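Local atomic coordinates of odorant binding protein, antennal (Anopheles gambiae, PDB entry 3R1P), a protein that probably binds and carries odorant molecules in the mosquito antenna. Residues S25-S28 against E29-R33. Numbering follows the deposited sequence.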
loop_
_atom_site.group_PDB
_atom_site.type_symbol
_atom_site.label_atom_id
_atom_site.label_comp_id
_atom_site.label_asym_id
_atom_site.label_seq_id
_atom_site.Cartn_x
_atom_site.Cartn_y
_atom_site.Cartn_z
ATOM N N SER A 25 -2.501 4.130 -11.201
ATOM C CA SER A 25 -1.316 3.304 -11.393
ATOM C C SER A 25 -1.325 2.542 -12.701
ATOM O O SER A 25 -0.261 2.274 -13.257
ATOM C CB SER A 25 -1.149 2.336 -10.229
ATOM O OG SER A 25 -2.218 1.405 -10.156
ATOM N N GLY A 26 -2.514 2.177 -13.167
ATOM C CA GLY A 26 -2.668 1.382 -14.381
ATOM C C GLY A 26 -2.368 -0.083 -14.126
ATOM O O GLY A 26 -1.866 -0.778 -15.016
ATOM N N ALA A 27 -2.655 -0.555 -12.888
ATOM C CA ALA A 27 -2.456 -1.943 -12.460
ATOM C C ALA A 27 -3.738 -2.749 -12.670
ATOM O O ALA A 27 -4.842 -2.271 -12.377
ATOM C CB ALA A 27 -2.030 -2.002 -11.003
ATOM N N SER A 28 -3.580 -3.971 -13.185
ATOM C CA SER A 28 -4.710 -4.844 -13.477
ATOM C C SER A 28 -5.228 -5.509 -12.204
ATOM O O SER A 28 -4.486 -5.616 -11.221
ATOM C CB SER A 28 -4.305 -5.896 -14.502
ATOM O OG SER A 28 -3.403 -6.836 -13.943
ATOM N N GLU A 29 -6.487 -5.988 -12.229
ATOM C CA GLU A 29 -7.076 -6.711 -11.100
ATOM C C GLU A 29 -6.261 -7.973 -10.798
ATOM O O GLU A 29 -6.021 -8.261 -9.628
ATOM C CB GLU A 29 -8.550 -7.045 -11.352
ATOM C CG GLU A 29 -9.493 -5.899 -11.015
ATOM C CD GLU A 29 -9.893 -5.711 -9.559
ATOM O OE1 GLU A 29 -9.536 -6.562 -8.714
ATOM O OE2 GLU A 29 -10.598 -4.719 -9.268
ATOM N N GLU A 30 -5.765 -8.663 -11.856
ATOM C CA GLU A 30 -4.934 -9.869 -11.774
ATOM C C GLU A 30 -3.647 -9.592 -11.012
ATOM O O GLU A 30 -3.254 -10.417 -10.193
ATOM C CB GLU A 30 -4.561 -10.387 -13.177
ATOM C CG GLU A 30 -5.671 -11.019 -13.983
ATOM C CD GLU A 30 -5.578 -12.525 -14.078
ATOM O OE1 GLU A 30 -4.454 -13.080 -14.042
ATOM O OE2 GLU A 30 -6.643 -13.148 -14.269
ATOM N N GLN A 31 -2.984 -8.444 -11.294
ATOM C CA GLN A 31 -1.724 -8.032 -10.648
ATOM C C GLN A 31 -1.923 -7.785 -9.157
ATOM O O GLN A 31 -1.073 -8.173 -8.363
ATOM C CB GLN A 31 -1.133 -6.787 -11.325
ATOM C CG GLN A 31 -0.376 -7.100 -12.612
ATOM C CD GLN A 31 -0.041 -5.874 -13.435
ATOM O OE1 GLN A 31 -0.722 -4.838 -13.389
ATOM N NE2 GLN A 31 0.997 -5.990 -14.253
ATOM N N LEU A 32 -3.048 -7.166 -8.780
ATOM C CA LEU A 32 -3.365 -6.860 -7.383
ATOM C C LEU A 32 -3.862 -8.082 -6.621
ATOM O O LEU A 32 -3.504 -8.260 -5.453
ATOM C CB LEU A 32 -4.395 -5.727 -7.299
ATOM C CG LEU A 32 -3.992 -4.400 -7.941
ATOM C CD1 LEU A 32 -5.129 -3.433 -7.888
ATOM C CD2 LEU A 32 -2.745 -3.817 -7.280
ATOM N N ARG A 33 -4.645 -8.941 -7.309
ATOM C CA ARG A 33 -5.230 -10.178 -6.777
ATOM C C ARG A 33 -4.227 -11.199 -6.267
ATOM O O ARG A 33 -4.618 -12.160 -5.596
ATOM C CB ARG A 33 -6.204 -10.792 -7.769
ATOM C CG ARG A 33 -7.574 -10.201 -7.556
ATOM C CD ARG A 33 -8.609 -10.983 -8.299
ATOM N NE ARG A 33 -9.953 -10.836 -7.727
ATOM C CZ ARG A 33 -10.749 -11.848 -7.389
ATOM N NH1 ARG A 33 -10.321 -13.103 -7.486
ATOM N NH2 ARG A 33 -11.970 -11.612 -6.923
#
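Ser28 and Gln31 meet across the first turn of helix 29-32, where the chain, having left helix 11-25, winds up again. Gly26 is the first residue past helix 11-25 to leave helical angles, with a positive phi of 78°, Ala27 and Ser28 run extended, and Glu29 to Leu32 are helical. Ser28 O already belongs to the new helix: Leu32 N donates to it over 3.2 Å, and one residue on, Arg33 N reaches Glu29 O at 2.8 Å.

Ser28 is the N-cap. Its chi1 of 70° sets OG between its own backbone N and carbonyl carbon, turned over the start of the helix, where Ser28 OG accepts from Gln31 N at 3.1 Å. Gln31 answers in the other direction. Its CG lies beside its own backbone N and the chain is extended beyond CG, which carries the amide back along the chain to the N-cap residue; there Gln31 OE1 accepts from Ser28 N at 3.0 Å in a nearly straight bond (169°), the donor tilted from the carbonyl plane. This reciprocal pair, side chain to backbone each way, is a capping box, in which OG gives the first-turn amide of Gln31 a side-chain acceptor. Ser28 OG also makes a weak bond to Gln31 OE1, 3.4 Å, and Gln31 CG lies against the hydroxyl.

On the buried side, Ala27 CB faces Leu32 CD2 at 4.2 Å, a light apolar touch. Helix 44-56 lies against both residues, through Ala45 on Ala27 and Tyr49 on Leu32, while His18 and Ile22 of helix 11-25 also touch Leu32. The leucine side chain sits about 7 Å from the bound palmitic acid.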